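Local coordinates for protein dehydrogenase (Thermotoga maritima, PDB 3EZY) that catalyses the NAD(+)-dependent oxidation of myo-inositol to scyllo-inosose, and so probably serves in myo-inositol degradation, at residues 22-27 with 287-292; 117-122 with 293-298; 161-166 with 207-212. All coordinates share one frame; numbering follows the deposited sequence.

Contact 1 (22-27 with 287-292); sequences KMIDDA and EELKTF
I24 turns CG1 to the side of its backbone N, opposite the carbonyl carbon (chi1 -54°), and a nearly straight second torsion (-175°) carries CD1 outward to meet L289, whose own CG stands opposite its backbone N (chi1 177°). The methyl CD1 of I24 lies 3.5 Å from CG of L289 and 3.7 Å from its CD2, so a single terminal methyl rests on the branch point of the leucine; both residues are buried, which suits branched aliphatic chains. The same methyl is 3.8 Å from CG of K290. A lysine suits this partly exposed position because its CG methylene packs on I24; farther out, its CE passes 4.1 Å from the carbonyl O of M23, a residue that also meets M23 of a second subunit. With only an alanine at I24, the reach to L289 is likely to be lost, opening a gap beside its CG and leaving CG of K290 without its apolar neighbour. The loop 22-27 joins helix 12-20 to strand 27-33 of the Rossmann domain, and through I24 it leans on helix 277-298, where L286 and I293 also touch the isoleucine. L289 in turn packs on H17 of helix 12-20 and on L69 of strand 67-70.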
# COMPACT_ATOMS: atom_id res chain seq x y z
N LYS A 22 31.68 1.44 -18.68
CA LYS A 22 31.13 1.06 -19.99
C LYS A 22 29.72 1.62 -20.23
O LYS A 22 29.25 1.71 -21.36
CB LYS A 22 31.07 -0.44 -20.11
CG LYS A 22 32.39 -1.10 -19.79
CD LYS A 22 33.15 -0.34 -18.72
CE LYS A 22 34.27 -1.19 -18.19
NZ LYS A 22 34.92 -1.93 -19.31
N MET A 23 29.05 2.00 -19.16
CA MET A 23 27.65 2.37 -19.24
C MET A 23 27.61 3.87 -19.39
O MET A 23 26.54 4.48 -19.48
CB MET A 23 26.96 2.02 -17.91
CG MET A 23 25.58 1.47 -18.02
SD MET A 23 25.67 -0.31 -18.25
CE MET A 23 26.51 -0.38 -19.83
N ILE A 24 28.79 4.46 -19.34
CA ILE A 24 28.85 5.88 -19.32
C ILE A 24 29.57 6.30 -20.55
O ILE A 24 30.55 5.69 -20.96
CB ILE A 24 29.61 6.40 -18.11
CG1 ILE A 24 29.00 5.83 -16.83
CG2 ILE A 24 29.55 7.92 -18.11
CD1 ILE A 24 29.60 6.37 -15.57
N ASP A 25 29.08 7.35 -21.18
CA ASP A 25 29.85 7.75 -22.31
C ASP A 25 30.60 9.04 -22.31
O ASP A 25 30.38 9.94 -21.48
CB ASP A 25 29.18 7.41 -23.64
CG ASP A 25 29.60 6.04 -24.13
OD1 ASP A 25 30.04 5.94 -25.30
OD2 ASP A 25 29.53 5.08 -23.31
N ASP A 26 31.56 9.05 -23.22
CA ASP A 26 32.67 9.96 -23.16
C ASP A 26 33.35 9.96 -21.80
O ASP A 26 33.81 10.98 -21.30
CB ASP A 26 32.24 11.33 -23.66
CG ASP A 26 32.10 11.36 -25.17
OD1 ASP A 26 31.18 10.68 -25.69
OD2 ASP A 26 32.94 12.03 -25.84
N ALA A 27 33.40 8.77 -21.20
CA ALA A 27 34.37 8.47 -20.17
C ALA A 27 34.87 7.05 -20.43
O ALA A 27 34.07 6.16 -20.69
CB ALA A 27 33.74 8.59 -18.80
N GLU A 287 24.79 6.70 -11.23
CA GLU A 287 24.38 8.11 -11.36
C GLU A 287 25.36 9.10 -10.70
O GLU A 287 25.57 10.24 -11.18
CB GLU A 287 23.01 8.28 -10.73
CG GLU A 287 22.45 9.70 -10.85
CD GLU A 287 21.88 9.99 -12.26
OE1 GLU A 287 21.91 9.09 -13.17
OE2 GLU A 287 21.40 11.14 -12.43
N GLU A 288 25.92 8.67 -9.58
CA GLU A 288 26.97 9.44 -8.89
C GLU A 288 28.19 9.67 -9.81
O GLU A 288 28.74 10.77 -9.90
CB GLU A 288 27.42 8.70 -7.63
CG GLU A 288 28.52 9.44 -6.90
CD GLU A 288 29.00 8.70 -5.72
OE1 GLU A 288 29.26 7.48 -5.84
OE2 GLU A 288 29.10 9.32 -4.66
N LEU A 289 28.61 8.61 -10.48
CA LEU A 289 29.80 8.67 -11.35
C LEU A 289 29.56 9.50 -12.62
O LEU A 289 30.44 10.30 -13.04
CB LEU A 289 30.26 7.25 -11.71
CG LEU A 289 31.46 7.13 -12.69
CD1 LEU A 289 32.54 8.03 -12.21
CD2 LEU A 289 32.00 5.72 -12.77
N LYS A 290 28.39 9.34 -13.25
CA LYS A 290 28.06 10.22 -14.37
C LYS A 290 28.13 11.70 -13.96
O LYS A 290 28.50 12.56 -14.77
CB LYS A 290 26.65 9.91 -14.92
CG LYS A 290 26.47 8.52 -15.45
CD LYS A 290 25.08 8.42 -16.14
CE LYS A 290 24.80 7.00 -16.69
NZ LYS A 290 23.29 6.74 -16.75
N THR A 291 27.76 11.98 -12.71
CA THR A 291 27.73 13.37 -12.23
C THR A 291 29.15 13.90 -12.06
O THR A 291 29.44 15.03 -12.46
CB THR A 291 26.94 13.53 -10.89
OG1 THR A 291 25.62 13.01 -11.06
CG2 THR A 291 26.85 15.01 -10.47
N PHE A 292 30.01 13.10 -11.44
CA PHE A 292 31.44 13.40 -11.33
C PHE A 292 32.07 13.71 -12.70
O PHE A 292 32.82 14.69 -12.86
CB PHE A 292 32.20 12.22 -10.68
CG PHE A 292 33.72 12.42 -10.64
CD1 PHE A 292 34.26 13.47 -9.91
CD2 PHE A 292 34.57 11.60 -11.36
CE1 PHE A 292 35.62 13.70 -9.86
CE2 PHE A 292 35.96 11.80 -11.32
CZ PHE A 292 36.48 12.86 -10.57

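Contact 2 (117-122 with 293-298)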
# COMPACT_ATOMS: atom_id res chain seq x y z
N ILE A 117 39.12 19.30 -8.85
CA ILE A 117 37.93 18.84 -8.14
C ILE A 117 38.27 17.79 -7.09
O ILE A 117 39.05 16.87 -7.35
CB ILE A 117 36.94 18.20 -9.16
CG1 ILE A 117 36.39 19.27 -10.09
CG2 ILE A 117 35.80 17.49 -8.52
CD1 ILE A 117 35.63 18.65 -11.26
N LEU A 118 37.66 17.93 -5.92
CA LEU A 118 37.59 16.88 -4.91
C LEU A 118 36.11 16.54 -4.69
O LEU A 118 35.35 17.35 -4.18
CB LEU A 118 38.24 17.31 -3.58
CG LEU A 118 38.09 16.29 -2.42
CD1 LEU A 118 38.53 14.88 -2.85
CD2 LEU A 118 38.88 16.75 -1.17
N PHE A 119 35.70 15.36 -5.12
CA PHE A 119 34.29 14.91 -5.07
C PHE A 119 34.22 13.79 -4.02
O PHE A 119 34.97 12.83 -4.11
CB PHE A 119 33.91 14.35 -6.44
CG PHE A 119 32.41 14.06 -6.64
CD1 PHE A 119 31.68 14.77 -7.58
CD2 PHE A 119 31.77 13.08 -5.89
CE1 PHE A 119 30.33 14.52 -7.81
CE2 PHE A 119 30.40 12.82 -6.10
CZ PHE A 119 29.69 13.56 -7.06
N THR A 120 33.34 13.92 -3.04
CA THR A 120 33.22 12.95 -1.98
C THR A 120 32.14 11.96 -2.36
O THR A 120 31.06 12.36 -2.79
CB THR A 120 32.80 13.61 -0.66
OG1 THR A 120 33.85 14.48 -0.23
CG2 THR A 120 32.59 12.54 0.45
N GLY A 121 32.42 10.67 -2.19
CA GLY A 121 31.54 9.62 -2.68
C GLY A 121 30.35 9.33 -1.76
O GLY A 121 30.22 8.19 -1.28
N PHE A 122 29.48 10.32 -1.52
CA PHE A 122 28.19 10.04 -0.83
C PHE A 122 27.15 9.60 -1.86
O PHE A 122 26.39 10.41 -2.37
CB PHE A 122 27.75 11.24 -0.01
CG PHE A 122 28.56 11.42 1.25
CD1 PHE A 122 28.83 10.32 2.08
CD2 PHE A 122 29.04 12.66 1.61
CE1 PHE A 122 29.56 10.48 3.24
CE2 PHE A 122 29.73 12.85 2.79
CZ PHE A 122 30.04 11.75 3.60
N ILE A 293 31.80 12.87 -13.68
CA ILE A 293 32.30 13.05 -15.05
C ILE A 293 31.75 14.34 -15.69
O ILE A 293 32.50 15.10 -16.30
CB ILE A 293 31.94 11.82 -15.88
CG1 ILE A 293 32.76 10.63 -15.40
CG2 ILE A 293 32.14 12.09 -17.41
CD1 ILE A 293 32.21 9.29 -15.86
N LYS A 294 30.45 14.59 -15.55
CA LYS A 294 29.83 15.85 -15.95
C LYS A 294 30.51 17.05 -15.31
O LYS A 294 30.81 18.03 -16.00
CB LYS A 294 28.34 15.87 -15.56
CG LYS A 294 27.61 17.20 -15.96
CD LYS A 294 26.12 17.24 -15.52
CE LYS A 294 25.97 17.33 -13.99
NZ LYS A 294 26.04 18.76 -13.45
N ASN A 295 30.77 17.00 -14.00
CA ASN A 295 31.39 18.15 -13.33
C ASN A 295 32.78 18.38 -13.93
O ASN A 295 33.18 19.51 -14.21
CB ASN A 295 31.58 17.95 -11.83
CG ASN A 295 30.29 17.69 -11.08
OD1 ASN A 295 30.33 17.00 -10.06
ND2 ASN A 295 29.17 18.26 -11.54
N VAL A 296 33.54 17.30 -14.07
CA VAL A 296 34.87 17.36 -14.67
C VAL A 296 34.86 17.92 -16.10
O VAL A 296 35.56 18.88 -16.40
CB VAL A 296 35.56 15.99 -14.68
CG1 VAL A 296 36.83 16.04 -15.56
CG2 VAL A 296 35.88 15.58 -13.27
N LYS A 297 34.06 17.34 -16.97
CA LYS A 297 33.98 17.79 -18.34
C LYS A 297 33.55 19.24 -18.46
O LYS A 297 33.97 19.95 -19.38
CB LYS A 297 33.00 16.94 -19.14
CG LYS A 297 33.47 15.57 -19.49
CD LYS A 297 32.34 14.90 -20.24
CE LYS A 297 32.63 13.46 -20.61
NZ LYS A 297 33.45 13.35 -21.85
N SER A 298 32.68 19.67 -17.55
CA SER A 298 32.04 20.97 -17.68
C SER A 298 32.72 22.02 -16.82
O SER A 298 32.31 23.18 -16.83
CB SER A 298 30.55 20.85 -17.34
OG SER A 298 29.95 19.78 -18.10
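Between 117-122 and 293-298 the CA atoms come closest at I117 and V296, 7.4 Å apart, a spacing that side chains must bridge. I117 does so with its terminal methyl: CD1 lies 3.7 Å from CG2 of V296 and equally close to its CA, and 4.1 Å from CB of N295. V296 sets CG2 beside its backbone N, where it and CA offer the methyl an apolar seat; a short side chain suits this close approach. Strand 118-121 is the outermost strand on one side of the parallel sheet of the Rossmann fold within this chain, paired with strand 90-94, so helix 277-298, far along the chain, packs on the edge strand of that sheet. Two residues on from I117, F119 sets CG anti to its backbone N (chi1 -170°), which sends the ring toward the helix. There the carboxamide oxygen OD1 of N295 meets the ring at its edge and in its plane, 3.3 Å from CE1, with ring and amide planes only 26° apart. Such an approach sets the partly negative oxygen against the partly positive ring hydrogens. An asparagine fits this buried place because both ends of its amide are used: OD1 accepts from the backbone N of A303 and ND2 donates to E300, bonds that fix the rotation of the amide. P302 touches both I117 and F119, and the F119 ring also meets that of F92.

Contact 3 (161-166 with 207-212)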
# COMPACT_ATOMS: atom_id res chain seq x y z
N ASP A 161 37.25 -7.62 12.01
CA ASP A 161 38.52 -6.97 11.64
C ASP A 161 38.26 -5.55 11.18
O ASP A 161 38.97 -4.62 11.51
CB ASP A 161 39.12 -7.70 10.43
CG ASP A 161 39.73 -9.03 10.79
OD1 ASP A 161 39.61 -9.44 11.98
OD2 ASP A 161 40.33 -9.65 9.87
N TYR A 162 37.26 -5.43 10.32
CA TYR A 162 36.95 -4.16 9.73
C TYR A 162 36.36 -3.23 10.81
O TYR A 162 36.69 -2.04 10.88
CB TYR A 162 36.00 -4.37 8.52
CG TYR A 162 35.46 -3.06 7.97
CD1 TYR A 162 36.15 -2.38 6.99
CD2 TYR A 162 34.30 -2.49 8.49
CE1 TYR A 162 35.68 -1.18 6.50
CE2 TYR A 162 33.80 -1.26 7.99
CZ TYR A 162 34.50 -0.63 7.01
OH TYR A 162 34.09 0.57 6.49
N ILE A 163 35.51 -3.78 11.66
CA ILE A 163 34.84 -2.97 12.67
C ILE A 163 35.87 -2.28 13.57
O ILE A 163 35.75 -1.08 13.86
CB ILE A 163 33.80 -3.78 13.48
CG1 ILE A 163 32.61 -4.13 12.57
CG2 ILE A 163 33.30 -2.99 14.70
CD1 ILE A 163 31.39 -4.70 13.35
N ARG A 164 36.89 -3.02 13.98
CA ARG A 164 37.97 -2.46 14.79
C ARG A 164 38.66 -1.25 14.19
O ARG A 164 39.16 -0.42 14.92
CB ARG A 164 39.03 -3.52 15.07
CG ARG A 164 38.44 -4.71 15.72
CD ARG A 164 39.52 -5.63 16.22
NE ARG A 164 38.89 -6.64 17.03
CZ ARG A 164 38.54 -7.84 16.58
NH1 ARG A 164 38.81 -8.18 15.33
NH2 ARG A 164 37.97 -8.70 17.40
N VAL A 165 38.75 -1.15 12.87
CA VAL A 165 39.44 -0.02 12.29
C VAL A 165 38.50 1.03 11.67
O VAL A 165 38.94 1.95 10.98
CB VAL A 165 40.55 -0.47 11.32
CG1 VAL A 165 41.64 -1.26 12.10
CG2 VAL A 165 39.99 -1.35 10.23
N SER A 166 37.21 0.93 11.98
CA SER A 166 36.21 1.67 11.24
C SER A 166 35.91 3.00 11.86
O SER A 166 35.23 3.81 11.25
CB SER A 166 34.91 0.86 11.21
OG SER A 166 34.39 0.74 12.53
N ALA A 207 34.76 -5.08 21.03
CA ALA A 207 35.63 -4.22 20.24
C ALA A 207 35.43 -2.73 20.53
O ALA A 207 36.04 -1.90 19.86
CB ALA A 207 35.44 -4.50 18.75
N GLY A 208 34.60 -2.39 21.52
CA GLY A 208 34.35 -0.98 21.89
C GLY A 208 33.31 -0.20 21.07
O GLY A 208 33.19 1.01 21.20
N ASP A 209 32.55 -0.89 20.22
CA ASP A 209 31.61 -0.22 19.31
C ASP A 209 30.18 -0.58 19.74
O ASP A 209 29.99 -1.35 20.68
CB ASP A 209 31.90 -0.71 17.88
CG ASP A 209 31.22 0.13 16.78
OD1 ASP A 209 30.63 1.22 17.05
OD2 ASP A 209 31.30 -0.35 15.62
N VAL A 210 29.16 -0.06 19.03
CA VAL A 210 27.79 -0.43 19.30
C VAL A 210 27.24 -0.93 17.97
O VAL A 210 27.84 -0.66 16.93
CB VAL A 210 26.95 0.76 19.85
CG1 VAL A 210 27.46 1.18 21.25
CG2 VAL A 210 27.01 1.96 18.89
N ASP A 211 26.13 -1.65 17.99
CA ASP A 211 25.55 -2.15 16.73
C ASP A 211 24.15 -1.59 16.42
O ASP A 211 23.56 -1.94 15.38
CB ASP A 211 25.50 -3.69 16.71
CG ASP A 211 24.81 -4.28 17.91
OD1 ASP A 211 23.79 -3.72 18.37
OD2 ASP A 211 25.26 -5.35 18.39
N THR A 212 23.62 -0.79 17.34
CA THR A 212 22.26 -0.22 17.26
C THR A 212 22.41 1.19 17.83
O THR A 212 23.02 1.34 18.87
CB THR A 212 21.29 -0.99 18.19
OG1 THR A 212 21.38 -2.39 17.90
CG2 THR A 212 19.84 -0.52 18.01
O HOH W 1 31.50 0.52 13.01
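I163 and D209 meet where the short helix 160-164 of the C-terminal domain faces the loop that leaves helix 202-206 through a Schellman motif; G208 supplies the positive phi (83°) that suits glycine. The closer part of the contact is inward. CG2 of I163, the branch anti to the backbone N, stands 3.4 Å from OD2 of D209, a van der Waals contact of methyl with carboxylate oxygen, the side chains crossing at about a right angle. I204 and P158 also touch I163, a buried setting that suits a branched apolar side chain. OD1 of D209 accepts from the backbone N of I169 and, weakly, from that of V210, while OD2 takes a water. The outer side is looser. CG of exposed R164 (4.3 Å) and, almost as near, NE of its guanidinium pass CB of A207 obliquely; the same guanidinium turns an edge to OD1 of D161, in plane, as a long salt bridge within the helix. On the D209 side, S166 gives its OG to the carbonyl O of I163 at 2.6 Å, and its backbone N binds the same oxygen, holding the helix end. The water spans the segments, donating to OG of S166 at 2.9 Å and to OD2 of D209 at 2.8 Å.

Contacts 1 and 2 share helix 277-298, using successive turns of it to reach the Rossmann domain at two places, with centres about 10 Å apart. They join directly where CB of A27 lies 3.4 Å from CD1 of I293. Contact 2 is the buried one, whereas contact 1 runs from buried isoleucine and leucine to an exposed M23 that touches M23 of the second subunit. Contact 3 lies about 34 Å from contact 1 and 31 Å from contact 2 between centres, across the chain's centre, and holds two parts of the C-terminal domain. The chemistry follows: aliphatic packing in contact 1, aliphatic packing plus an amide beside a ring in contact 2, and a water bridge in partly buried contact 3.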